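Local structure of HTH hxlR-type domain-containing protein (Enterococcus faecalis, 1Z7U) at residues T6-Q9 and T10-L14; G34-N38 and G39-R43; Q50-L53 and T54-R58; T83-G86 and Y87-Y90; L96-W99 and G100-F103. The protein probably binds DNA through a winged helix-turn-helix of the HxlR type and so is thought to regulate transcription, though its targets are unknown. One frame throughout, in Å; residues are numbered along the deposited sequence.

Contact 1 of 5, residues T6-Q9 and T10-L14; sequences TDKQ and TSINL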
loop_
_atom_site.group_PDB
_atom_site.type_symbol
_atom_site.label_atom_id
_atom_site.label_comp_id
_atom_site.label_asym_id
_atom_site.label_seq_id
_atom_site.Cartn_x
_atom_site.Cartn_y
_atom_site.Cartn_z
ATOM N N THR A 6 -7.940 13.768 -6.582
ATOM C CA THR A 6 -6.625 13.198 -6.338
ATOM C C THR A 6 -6.358 12.022 -7.272
ATOM O O THR A 6 -7.138 11.067 -7.319
ATOM C CB THR A 6 -6.450 12.767 -4.853
ATOM O OG1 THR A 6 -6.408 13.932 -4.010
ATOM C CG2 THR A 6 -5.165 11.964 -4.661
ATOM N N ASP A 7 -5.260 12.090 -8.016
ATOM C CA ASP A 7 -4.830 10.942 -8.807
ATOM C C ASP A 7 -4.262 9.826 -7.911
ATOM O O ASP A 7 -3.202 9.976 -7.301
ATOM C CB ASP A 7 -3.811 11.343 -9.868
ATOM C CG ASP A 7 -3.408 10.169 -10.738
ATOM O OD1 ASP A 7 -4.303 9.560 -11.361
ATOM O OD2 ASP A 7 -2.213 9.827 -10.792
ATOM N N LYS A 8 -4.974 8.712 -7.850
ATOM C CA LYS A 8 -4.636 7.615 -6.959
ATOM C C LYS A 8 -3.274 6.938 -7.218
ATOM O O LYS A 8 -2.525 6.670 -6.276
ATOM C CB LYS A 8 -5.767 6.594 -6.950
ATOM C CG LYS A 8 -5.605 5.550 -5.866
ATOM C CD LYS A 8 -6.846 4.724 -5.677
ATOM C CE LYS A 8 -7.722 5.335 -4.623
ATOM N NZ LYS A 8 -8.891 4.465 -4.409
ATOM N N GLN A 9 -2.970 6.670 -8.488
ATOM C CA GLN A 9 -1.728 5.998 -8.867
ATOM C C GLN A 9 -0.502 6.842 -8.498
ATOM O O GLN A 9 0.426 6.352 -7.846
ATOM C CB GLN A 9 -1.745 5.648 -10.362
ATOM C CG GLN A 9 -0.473 4.980 -10.891
ATOM C CD GLN A 9 -0.386 3.501 -10.540
ATOM O OE1 GLN A 9 0.348 3.111 -9.631
ATOM N NE2 GLN A 9 -1.133 2.670 -11.265
ATOM N N THR A 10 -0.518 8.112 -8.902
ATOM C CA THR A 10 0.553 9.061 -8.571
ATOM C C THR A 10 0.793 9.140 -7.067
ATOM O O THR A 10 1.940 9.107 -6.624
ATOM C CB THR A 10 0.250 10.476 -9.145
ATOM O OG1 THR A 10 -0.015 10.354 -10.545
ATOM C CG2 THR A 10 1.417 11.448 -8.943
ATOM N N SER A 11 -0.274 9.224 -6.276
ATOM C CA SER A 11 -0.074 9.335 -4.845
ATOM C C SER A 11 0.208 8.024 -4.100
ATOM O O SER A 11 0.925 8.041 -3.101
ATOM C CB SER A 11 -1.085 10.253 -4.157
ATOM O OG SER A 11 -2.374 9.775 -4.229
ATOM N N ILE A 12 -0.299 6.894 -4.603
ATOM C CA ILE A 12 0.219 5.598 -4.162
ATOM C C ILE A 12 1.741 5.487 -4.409
ATOM O O ILE A 12 2.507 5.175 -3.486
ATOM C CB ILE A 12 -0.552 4.411 -4.776
ATOM C CG1 ILE A 12 -1.907 4.266 -4.067
ATOM C CG2 ILE A 12 0.261 3.129 -4.666
ATOM C CD1 ILE A 12 -2.943 3.437 -4.821
ATOM N N ASN A 13 2.174 5.767 -5.637
ATOM C CA ASN A 13 3.590 5.734 -5.994
ATOM C C ASN A 13 4.468 6.630 -5.123
ATOM O O ASN A 13 5.525 6.218 -4.684
ATOM C CB ASN A 13 3.770 6.113 -7.468
ATOM C CG ASN A 13 3.365 4.996 -8.413
ATOM O OD1 ASN A 13 3.112 3.863 -7.994
ATOM N ND2 ASN A 13 3.321 5.306 -9.702
ATOM N N LEU A 14 4.016 7.852 -4.877
ATOM C CA LEU A 14 4.750 8.822 -4.077
ATOM C C LEU A 14 4.895 8.339 -2.639
ATOM O O LEU A 14 5.966 8.433 -2.045
ATOM C CB LEU A 14 4.038 10.175 -4.131
ATOM C CG LEU A 14 4.759 11.529 -4.118
ATOM C CD1 LEU A 14 6.037 11.582 -4.979
ATOM C CD2 LEU A 14 3.763 12.576 -4.602
#
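Ser11 N meets Asp7 O at 3.2 Å where the chain passes from loop 6-7 into helix 8-17. Asp7 stands at the N-cap, and the i to i+4 ladder goes on with Ile12 N to Lys8 O at 2.8 Å and Asn13 N to Gln9 O, with the Asn13 N-H within 8° of straight. The Asp7 side chain accepts from Thr10 N, as a capping residue does, but the exact place of OD2 is less sure. Ser11 adds its hydroxyl to the same carbonyl: OG lies 3.2 Å from Asp7 O, 37° above the carbonyl plane, brought back over the preceding turn by a chi1 of 65°. The methyl CG2 of Thr6 rests 3.6 Å from Ser11 OG. On another side of the helix Ile12 CD1 touches Lys8 CG at 3.6 Å, the two chains crossing at a slant. Lys8 then carries its ammonium onward to a salt bridge with Asp29 of the second subunit, while Thr6 OG1 bonds to Glu101 of that subunit. Asp7 O thus accepts two donors from one residue, and the acidic N-cap would be expected to interact favourably with the helix dipole at a dimer-facing end.

Contact 2 of 5, residues G34-N38 and G39-R43; sequences GTKRN and GELMR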
loop_
_atom_site.group_PDB
_atom_site.type_symbol
_atom_site.label_atom_id
_atom_site.label_comp_id
_atom_site.label_asym_id
_atom_site.label_seq_id
_atom_site.Cartn_x
_atom_site.Cartn_y
_atom_site.Cartn_z
ATOM N N GLY A 34 8.953 1.324 19.573
ATOM C CA GLY A 34 9.411 2.336 20.527
ATOM C C GLY A 34 10.645 3.123 20.115
ATOM O O GLY A 34 11.370 2.743 19.186
ATOM N N THR A 35 10.882 4.224 20.833
ATOM C CA THR A 35 12.048 5.084 20.627
ATOM C C THR A 35 13.363 4.294 20.578
ATOM O O THR A 35 13.548 3.337 21.328
ATOM C CB THR A 35 12.105 6.186 21.703
ATOM O OG1 THR A 35 13.075 7.165 21.322
ATOM C CG2 THR A 35 12.443 5.613 23.113
ATOM N N LYS A 36 14.258 4.670 19.673
ATOM C CA LYS A 36 15.489 3.913 19.473
ATOM C C LYS A 36 16.699 4.816 19.311
ATOM O O LYS A 36 16.609 5.893 18.722
ATOM C CB LYS A 36 15.405 3.008 18.233
ATOM C CG LYS A 36 14.435 1.843 18.306
ATOM C CD LYS A 36 14.969 0.681 19.134
ATOM C CE LYS A 36 13.893 -0.392 19.326
ATOM N NZ LYS A 36 12.578 0.175 19.750
ATOM N N ARG A 37 17.834 4.358 19.837
ATOM C CA ARG A 37 19.112 5.021 19.629
ATOM C C ARG A 37 19.829 4.325 18.480
ATOM O O ARG A 37 19.517 3.183 18.134
ATOM C CB ARG A 37 19.980 5.012 20.903
ATOM C CG ARG A 37 19.211 5.249 22.215
ATOM C CD ARG A 37 20.017 6.006 23.282
ATOM N NE ARG A 37 21.176 5.267 23.794
ATOM C CZ ARG A 37 22.419 5.752 23.857
ATOM N NH1 ARG A 37 23.405 5.001 24.341
ATOM N NH2 ARG A 37 22.680 6.991 23.451
ATOM N N ASN A 38 20.789 5.030 17.894
ATOM C CA ASN A 38 21.562 4.528 16.766
ATOM C C ASN A 38 22.140 3.121 16.984
ATOM O O ASN A 38 21.992 2.232 16.136
ATOM C CB ASN A 38 22.650 5.555 16.442
ATOM C CG ASN A 38 23.520 5.140 15.301
ATOM O OD1 ASN A 38 24.502 4.406 15.483
ATOM N ND2 ASN A 38 23.183 5.621 14.106
ATOM N N GLY A 39 22.759 2.917 18.145
ATOM C CA GLY A 39 23.371 1.635 18.493
ATOM C C GLY A 39 22.395 0.481 18.570
ATOM O O GLY A 39 22.714 -0.628 18.132
ATOM N N GLU A 40 21.213 0.730 19.134
ATOM C CA GLU A 40 20.128 -0.266 19.137
ATOM C C GLU A 40 19.740 -0.723 17.726
ATOM O O GLU A 40 19.560 -1.918 17.482
ATOM C CB GLU A 40 18.894 0.279 19.857
ATOM C CG GLU A 40 19.218 0.990 21.155
ATOM C CD GLU A 40 17.998 1.252 21.993
ATOM O OE1 GLU A 40 17.475 2.388 21.964
ATOM O OE2 GLU A 40 17.561 0.309 22.680
ATOM N N LEU A 41 19.615 0.238 16.809
ATOM C CA LEU A 41 19.309 -0.038 15.405
ATOM C C LEU A 41 20.449 -0.773 14.710
ATOM O O LEU A 41 20.206 -1.676 13.908
ATOM C CB LEU A 41 18.990 1.257 14.661
ATOM C CG LEU A 41 17.814 2.077 15.190
ATOM C CD1 LEU A 41 17.774 3.454 14.549
ATOM C CD2 LEU A 41 16.498 1.323 14.984
HETATM N N MSE A 42 21.686 -0.374 15.018
HETATM C CA MSE A 42 22.879 -1.069 14.535
HETATM C C MSE A 42 22.859 -2.538 14.936
HETATM O O MSE A 42 23.166 -3.410 14.126
HETATM C CB MSE A 42 24.158 -0.407 15.069
HETATM C CG MSE A 42 24.563 0.879 14.343
HETATM SE SE MSE A 42 24.941 0.616 12.432
HETATM C CE MSE A 42 26.498 -0.600 12.525
ATOM N N ARG A 43 22.479 -2.800 16.187
ATOM C CA ARG A 43 22.417 -4.166 16.713
ATOM C C ARG A 43 21.250 -4.980 16.150
ATOM O O ARG A 43 21.439 -6.127 15.716
ATOM C CB ARG A 43 22.422 -4.164 18.246
ATOM C CG ARG A 43 23.827 -4.039 18.825
ATOM C CD ARG A 43 23.844 -3.907 20.343
ATOM N NE ARG A 43 23.776 -2.509 20.775
ATOM C CZ ARG A 43 22.779 -1.974 21.489
ATOM N NH1 ARG A 43 22.823 -0.688 21.823
ATOM N NH2 ARG A 43 21.738 -2.713 21.877
HETATM O O HOH W 1 15.893 4.147 23.419
#
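Glu40 OE1 is gripped by two donors: Arg37 N at 2.9 Å, with an N-H angle of 158°, and a water at 2.8 Å from OE1. That water also donates to Thr35 O, bridging the loop to the helix. Arg37 N reaches OE1 on its anti side, 17° out of the carboxylate plane. Arg37 occupies the N-cap of helix 38-44, so the carboxylate of Glu40 folds back on the backbone just before the helix; a chain extended beyond CG (chi2 -167°) gives it the length. In one of two modelled positions of the Arg37 side chain, CG lies 3.4 Å from Glu40 OE1. Lys36 CB packs on Leu41 CD2 at 3.8 Å, and the Lys36 and Glu40 side chains cross at about a right angle, Lys36 CD 4.0 Å from Glu40 CB. The lysine chain then bends to give NZ to Gly34 O at 2.9 Å and to Glu30 O. One residue further on, Asn38 and Met42 (selenomethionine) run side by side, OD1 to CG, while Asn38 OD1 accepts from Gln50. Leu41 N closes the first turn on Arg37 O. Two bonds on one carboxylate oxygen therefore tie the loop backbone to the first helical turn and should stabilise the negative charge of Glu40.

Contact 3 of 5, residues Q50-L53 and T54-R58; sequences QRVL and TDRLR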
loop_
_atom_site.group_PDB
_atom_site.type_symbol
_atom_site.label_atom_id
_atom_site.label_comp_id
_atom_site.label_asym_id
_atom_site.label_seq_id
_atom_site.Cartn_x
_atom_site.Cartn_y
_atom_site.Cartn_z
ATOM N N GLN A 50 26.839 1.697 9.382
ATOM C CA GLN A 50 26.475 3.004 9.922
ATOM C C GLN A 50 26.194 4.025 8.823
ATOM O O GLN A 50 25.343 4.913 8.979
ATOM C CB GLN A 50 27.582 3.523 10.835
ATOM C CG GLN A 50 27.260 4.859 11.497
ATOM C CD GLN A 50 26.043 4.780 12.405
ATOM O OE1 GLN A 50 24.983 5.319 12.092
ATOM N NE2 GLN A 50 26.187 4.090 13.523
ATOM N N ARG A 51 26.927 3.900 7.720
ATOM C CA ARG A 51 26.760 4.783 6.569
ATOM C C ARG A 51 25.361 4.585 5.959
ATOM O O ARG A 51 24.633 5.552 5.734
ATOM C CB ARG A 51 27.858 4.511 5.545
ATOM C CG ARG A 51 28.128 5.668 4.592
ATOM C CD ARG A 51 29.416 5.425 3.800
ATOM N NE ARG A 51 30.620 5.748 4.573
ATOM C CZ ARG A 51 31.850 5.333 4.263
ATOM N NH1 ARG A 51 32.061 4.559 3.198
ATOM N NH2 ARG A 51 32.870 5.682 5.032
ATOM N N VAL A 52 24.992 3.327 5.725
ATOM C CA VAL A 52 23.648 2.996 5.227
ATOM C C VAL A 52 22.547 3.432 6.212
ATOM O O VAL A 52 21.589 4.087 5.812
ATOM C CB VAL A 52 23.537 1.507 4.793
ATOM C CG1 VAL A 52 22.104 1.131 4.455
ATOM C CG2 VAL A 52 24.436 1.255 3.588
ATOM N N LEU A 53 22.724 3.132 7.498
ATOM C CA LEU A 53 21.768 3.533 8.539
ATOM C C LEU A 53 21.466 5.031 8.586
ATOM O O LEU A 53 20.298 5.428 8.491
ATOM C CB LEU A 53 22.207 3.031 9.915
ATOM C CG LEU A 53 21.318 3.310 11.135
ATOM C CD1 LEU A 53 19.895 2.733 10.986
ATOM C CD2 LEU A 53 21.983 2.774 12.380
ATOM N N THR A 54 22.497 5.866 8.740
ATOM C CA THR A 54 22.271 7.313 8.820
ATOM C C THR A 54 21.627 7.836 7.532
ATOM O O THR A 54 20.732 8.692 7.585
ATOM C CB THR A 54 23.557 8.127 9.169
ATOM O OG1 THR A 54 24.604 7.808 8.244
ATOM C CG2 THR A 54 24.032 7.817 10.573
ATOM N N ASP A 55 22.064 7.304 6.394
ATOM C CA ASP A 55 21.472 7.648 5.093
ATOM C C ASP A 55 19.957 7.415 5.081
ATOM O O ASP A 55 19.192 8.317 4.754
ATOM C CB ASP A 55 22.147 6.860 3.956
ATOM C CG ASP A 55 21.589 7.216 2.576
ATOM O OD1 ASP A 55 21.911 8.312 2.056
ATOM O OD2 ASP A 55 20.836 6.393 2.000
ATOM N N ARG A 56 19.542 6.205 5.453
ATOM C CA ARG A 56 18.130 5.851 5.595
ATOM C C ARG A 56 17.371 6.792 6.501
ATOM O O ARG A 56 16.313 7.298 6.121
ATOM C CB ARG A 56 17.992 4.432 6.127
ATOM C CG ARG A 56 17.627 3.394 5.080
ATOM C CD ARG A 56 18.810 3.010 4.211
ATOM N NE ARG A 56 19.087 4.029 3.214
ATOM C CZ ARG A 56 18.506 4.081 2.020
ATOM N NH1 ARG A 56 17.607 3.162 1.663
ATOM N NH2 ARG A 56 18.831 5.053 1.180
ATOM N N LEU A 57 17.915 7.040 7.693
ATOM C CA LEU A 57 17.243 7.880 8.696
ATOM C C LEU A 57 17.132 9.336 8.256
ATOM O O LEU A 57 16.171 10.027 8.590
ATOM C CB LEU A 57 17.943 7.781 10.053
ATOM C CG LEU A 57 17.922 6.425 10.777
ATOM C CD1 LEU A 57 19.038 6.369 11.833
ATOM C CD2 LEU A 57 16.560 6.144 11.401
ATOM N N ARG A 58 18.129 9.785 7.500
ATOM C CA ARG A 58 18.147 11.127 6.939
ATOM C C ARG A 58 17.012 11.277 5.935
ATOM O O ARG A 58 16.267 12.240 5.994
ATOM C CB ARG A 58 19.487 11.393 6.252
ATOM C CG ARG A 58 20.145 12.683 6.671
ATOM C CD ARG A 58 21.394 12.447 7.525
ATOM N NE ARG A 58 22.605 12.326 6.696
ATOM C CZ ARG A 58 23.843 12.633 7.101
ATOM N NH1 ARG A 58 24.063 13.093 8.332
ATOM N NH2 ARG A 58 24.868 12.488 6.266
#
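Thr54 N points almost straight at Gln50 O, 3.0 Å away with an N-H angle of 175°, and the same i to i+4 pattern carries through Asp55, Arg56 and Leu57 along helix 50-63. Thr54 OG1 sits 3.1 Å from that same Gln50 O, because chi1 of 54° places the hydroxyl between its own backbone N and carbonyl carbon; Arg51 O is also within reach of this proton, so its acceptor is not settled. The Thr54 methyl CG2, anti to the carbonyl carbon, meets Gln50 OE1 at 3.1 Å, the two side chains crossing near a right angle. The Gln50 amide has its partner in Asn38.

On the buried side Leu53 CD1 touches Leu57 CD1 at 3.8 Å. Their chains cross at a slant, Leu53 leaving the helix anti to its N and Leu57 anti to its carbonyl carbon. Leu53 also packs on Leu27, Leu41 and Met42. Round the helix from these leucines, the Val52 and Arg56 side chains lie side by side, Val52 CG1 3.8 Å from Arg56 CD, and the bends of the arginine turn its guanidinium beside Asp55. There NH2 and Asp55 OD2, 2.5 Å apart, form a salt bridge lying 9° out of the guanidinium plane, with a weaker bond from NE. Arg56 NH1 is held by Lys22 O.

Leu53 packed on helices 24-33 and 38-44, with Arg51 exposed, is consistent with the second helix of a helix-turn-helix, which would make helix 50-63 the probable DNA recognition helix.

Contact 4 of 5, residues T83-G86 and Y87-Y90; sequences TPEG and YALY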
loop_
_atom_site.group_PDB
_atom_site.type_symbol
_atom_site.label_atom_id
_atom_site.label_comp_id
_atom_site.label_asym_id
_atom_site.label_seq_id
_atom_site.Cartn_x
_atom_site.Cartn_y
_atom_site.Cartn_z
ATOM N N THR A 83 7.078 9.728 13.304
ATOM C CA THR A 83 6.151 10.859 13.386
ATOM C C THR A 83 4.701 10.353 13.376
ATOM O O THR A 83 4.476 9.156 13.177
ATOM C CB THR A 83 6.339 11.808 12.198
ATOM O OG1 THR A 83 6.141 11.079 10.987
ATOM C CG2 THR A 83 7.730 12.441 12.211
ATOM N N PRO A 84 3.713 11.242 13.630
ATOM C CA PRO A 84 2.312 10.873 13.375
ATOM C C PRO A 84 2.053 10.330 11.964
ATOM O O PRO A 84 1.370 9.321 11.823
ATOM C CB PRO A 84 1.559 12.186 13.603
ATOM C CG PRO A 84 2.402 12.917 14.607
ATOM C CD PRO A 84 3.821 12.586 14.240
ATOM N N GLU A 85 2.608 10.966 10.932
ATOM C CA GLU A 85 2.521 10.423 9.566
ATOM C C GLU A 85 3.291 9.114 9.424
ATOM O O GLU A 85 2.910 8.258 8.633
ATOM C CB GLU A 85 2.993 11.437 8.513
ATOM C CG GLU A 85 2.149 12.704 8.400
ATOM C CD GLU A 85 0.684 12.452 8.049
ATOM O OE1 GLU A 85 0.351 11.404 7.460
ATOM O OE2 GLU A 85 -0.157 13.334 8.357
ATOM N N GLY A 86 4.365 8.964 10.196
ATOM C CA GLY A 86 5.127 7.714 10.264
ATOM C C GLY A 86 4.262 6.558 10.755
ATOM O O GLY A 86 4.210 5.496 10.136
ATOM N N TYR A 87 3.583 6.774 11.876
ATOM C CA TYR A 87 2.601 5.833 12.396
ATOM C C TYR A 87 1.441 5.563 11.428
ATOM O O TYR A 87 0.997 4.424 11.297
ATOM C CB TYR A 87 2.056 6.324 13.749
ATOM C CG TYR A 87 3.003 6.078 14.901
ATOM C CD1 TYR A 87 3.244 4.781 15.359
ATOM C CD2 TYR A 87 3.657 7.126 15.525
ATOM C CE1 TYR A 87 4.115 4.534 16.402
ATOM C CE2 TYR A 87 4.530 6.895 16.585
ATOM C CZ TYR A 87 4.748 5.595 17.018
ATOM O OH TYR A 87 5.602 5.343 18.062
ATOM N N ALA A 88 0.944 6.603 10.765
ATOM C CA ALA A 88 -0.132 6.436 9.797
ATOM C C ALA A 88 0.292 5.544 8.622
ATOM O O ALA A 88 -0.486 4.700 8.195
ATOM C CB ALA A 88 -0.657 7.794 9.297
ATOM N N LEU A 89 1.525 5.715 8.123
ATOM C CA LEU A 89 2.028 4.885 7.012
ATOM C C LEU A 89 2.283 3.456 7.477
ATOM O O LEU A 89 1.981 2.492 6.764
ATOM C CB LEU A 89 3.286 5.480 6.384
ATOM C CG LEU A 89 3.851 4.819 5.106
ATOM C CD1 LEU A 89 2.822 4.665 3.977
ATOM C CD2 LEU A 89 5.017 5.650 4.612
ATOM N N TYR A 90 2.818 3.319 8.689
ATOM C CA TYR A 90 2.945 2.011 9.303
ATOM C C TYR A 90 1.622 1.243 9.268
ATOM O O TYR A 90 1.604 0.078 8.898
ATOM C CB TYR A 90 3.480 2.107 10.738
ATOM C CG TYR A 90 3.601 0.747 11.382
ATOM C CD1 TYR A 90 4.786 0.036 11.326
ATOM C CD2 TYR A 90 2.503 0.154 12.010
ATOM C CE1 TYR A 90 4.885 -1.232 11.895
ATOM C CE2 TYR A 90 2.590 -1.095 12.571
ATOM C CZ TYR A 90 3.790 -1.779 12.521
ATOM O OH TYR A 90 3.882 -3.029 13.099
#
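The ring of Tyr87 is approached by Thr83 O, which lies 3.2 Å from CD2 and comes in aslant, as does Gly86 C. The ring leaves the helix on the side of its own backbone N, with CG anti to the carbonyl carbon (chi1 -78°), and this directs it back along the first turn toward Thr83. Tyr90 departs differently: its CG is anti to the backbone N, which carries the ring away from residues 83-86 to stack with Phe32, so that of its side chain CB comes to Gly86 O, the acceptor of Tyr90 N.

Thr83 O is also the acceptor of Tyr87 N, 2.9 Å away with an N-H angle of 167°, the first of four successive i to i+4 bonds opening helix 84-110. Before them Thr83 acts as N-cap, its OG1 receiving Gly86 N at 2.9 Å; OG1 is hydrogen-bonded to Gly64 O as well. Ala88 N reaches Pro84 O at 2.9 Å, and Ala88 CB lies 3.6 Å from that oxygen. Leu89 N meets Glu85 O at 2.9 Å, tilted 30° from the carbonyl plane, and the same oxygen takes the indole N-H of Trp99 of the second subunit.

The chemistry is that of a capped helix start: the threonine hydroxyl accepts from the first-turn amide N-H of Gly86 while linking onward to Gly64, and Glu85 O serves both its own helix and the dimer partner.

Contact 5 of 5, residues L96-W99 and G100-F103; sequences LCHW and GETF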
loop_
_atom_site.group_PDB
_atom_site.type_symbol
_atom_site.label_atom_id
_atom_site.label_comp_id
_atom_site.label_asym_id
_atom_site.label_seq_id
_atom_site.Cartn_x
_atom_site.Cartn_y
_atom_site.Cartn_z
ATOM N N LEU A 96 -2.099 -3.611 4.145
ATOM C CA LEU A 96 -1.646 -4.303 2.934
ATOM C C LEU A 96 -0.969 -5.624 3.258
ATOM O O LEU A 96 -1.171 -6.643 2.583
ATOM C CB LEU A 96 -0.610 -3.455 2.185
ATOM C CG LEU A 96 -1.057 -2.282 1.340
ATOM C CD1 LEU A 96 0.152 -1.754 0.600
ATOM C CD2 LEU A 96 -2.141 -2.719 0.345
ATOM N N CYS A 97 -0.125 -5.590 4.281
ATOM C CA CYS A 97 0.523 -6.792 4.731
ATOM C C CYS A 97 -0.533 -7.838 5.083
ATOM O O CYS A 97 -0.420 -8.979 4.686
ATOM C CB CYS A 97 1.417 -6.494 5.931
ATOM S SG CYS A 97 2.140 -7.961 6.600
ATOM N N HIS A 98 -1.556 -7.420 5.827
ATOM C CA HIS A 98 -2.620 -8.299 6.285
ATOM C C HIS A 98 -3.387 -8.850 5.074
ATOM O O HIS A 98 -3.647 -10.044 4.984
ATOM C CB HIS A 98 -3.542 -7.520 7.236
ATOM C CG HIS A 98 -4.440 -8.379 8.076
ATOM N ND1 HIS A 98 -5.015 -9.543 7.615
ATOM C CD2 HIS A 98 -4.916 -8.204 9.331
ATOM C CE1 HIS A 98 -5.777 -10.066 8.558
ATOM N NE2 HIS A 98 -5.738 -9.271 9.610
ATOM N N TRP A 99 -3.710 -7.982 4.122
ATOM C CA TRP A 99 -4.276 -8.436 2.865
ATOM C C TRP A 99 -3.429 -9.518 2.157
ATOM O O TRP A 99 -3.955 -10.584 1.784
ATOM C CB TRP A 99 -4.546 -7.258 1.915
ATOM C CG TRP A 99 -5.540 -7.652 0.919
ATOM C CD1 TRP A 99 -6.888 -7.533 1.028
ATOM C CD2 TRP A 99 -5.288 -8.330 -0.324
ATOM N NE1 TRP A 99 -7.499 -8.063 -0.086
ATOM C CE2 TRP A 99 -6.535 -8.560 -0.929
ATOM C CE3 TRP A 99 -4.132 -8.754 -0.983
ATOM C CZ2 TRP A 99 -6.657 -9.199 -2.153
ATOM C CZ3 TRP A 99 -4.254 -9.376 -2.215
ATOM C CH2 TRP A 99 -5.504 -9.597 -2.780
ATOM N N GLY A 100 -2.141 -9.242 1.947
ATOM C CA GLY A 100 -1.273 -10.188 1.237
ATOM C C GLY A 100 -1.076 -11.518 1.950
ATOM O O GLY A 100 -0.858 -12.541 1.326
ATOM N N GLU A 101 -1.138 -11.496 3.271
ATOM C CA GLU A 101 -1.045 -12.689 4.101
ATOM C C GLU A 101 -2.279 -13.572 3.881
ATOM O O GLU A 101 -2.162 -14.763 3.639
ATOM C CB GLU A 101 -0.942 -12.237 5.567
ATOM C CG GLU A 101 -0.770 -13.323 6.600
ATOM C CD GLU A 101 -0.883 -12.778 8.021
ATOM O OE1 GLU A 101 0.171 -12.572 8.670
ATOM O OE2 GLU A 101 -2.031 -12.527 8.479
ATOM N N THR A 102 -3.461 -12.972 3.962
ATOM C CA THR A 102 -4.709 -13.689 3.736
ATOM C C THR A 102 -4.750 -14.299 2.329
ATOM O O THR A 102 -5.021 -15.481 2.162
ATOM C CB THR A 102 -5.897 -12.754 3.965
ATOM O OG1 THR A 102 -5.815 -12.262 5.301
ATOM C CG2 THR A 102 -7.238 -13.499 3.787
ATOM N N PHE A 103 -4.437 -13.475 1.332
ATOM C CA PHE A 103 -4.402 -13.894 -0.060
ATOM C C PHE A 103 -3.414 -15.030 -0.324
ATOM O O PHE A 103 -3.775 -16.018 -0.965
ATOM C CB PHE A 103 -4.109 -12.682 -0.939
ATOM C CG PHE A 103 -4.051 -12.980 -2.394
ATOM C CD1 PHE A 103 -5.206 -13.267 -3.108
ATOM C CD2 PHE A 103 -2.839 -12.953 -3.060
ATOM C CE1 PHE A 103 -5.141 -13.538 -4.475
ATOM C CE2 PHE A 103 -2.771 -13.209 -4.406
ATOM C CZ PHE A 103 -3.924 -13.500 -5.122
#
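Trp99 lays the six-membered part of its indole against Phe103, one turn further along helix 84-110. The planes are only 19° apart, but the rings are slid so far along each other that their centroids stand 5.0 Å apart and they barely overlap. The closer touch is a CH-pi contact: Phe103 CB lies over the indole face, 4.0 Å from the centroid of the six-membered ring and 28° off its normal. In return Trp99 CH2 sits over one face of the phenyl ring, 3.7 Å from Phe103 CD1. Both side chains leave the helix anti to the backbone N (chi1 -159° for Trp99), which sends the indole along the helix toward Phe103. On the way Trp99 CE3 passes 3.6 Å from Gly100 N, whose residue has no side chain. Trp99 NE1 finds its acceptor on the second subunit, and Phe103 packs on Leu14 of that subunit.

On a more polar side, Thr102 OG1 lies at the edge of the His98 ring, in its plane, 3.7 Å from ND1. That hydroxyl is also 3.1 Å from His98 O, although its proton has another acceptor within reach. Thr102 N donates to the same carbonyl. The extended Glu101 reaches the second subunit, where its OE2 bonds to Ser1 OG of that chain.

Gly100 N to Leu96 O, 2.8 Å, is one of the regular i to i+4 bonds here. The aromatic pair is therefore joined by dispersion and CH-pi attraction more than by full ring stacking, and its one indole donor is satisfied across the dimer interface.

The five contacts follow one another along the chain, each within a helix or at its start. Contacts 2 and 3 touch, their centres about 12 Å apart, where helix 38-44 and helix 50-63 follow each other as in a helix-turn-helix; neither meets the second subunit. Contacts 4 and 5 share helix 84-110, which follows the two-stranded wing, with centres about 19 Å apart. Contact 1, on helix 8-17, lies about 7 Å from each of these at the nearest atoms, and all three reach the second subunit. Contacts 2 and 5 lie on opposite sides of the chain centre, their centres about 28 Å apart, which separates the presumed DNA-binding part from the dimer-forming helices.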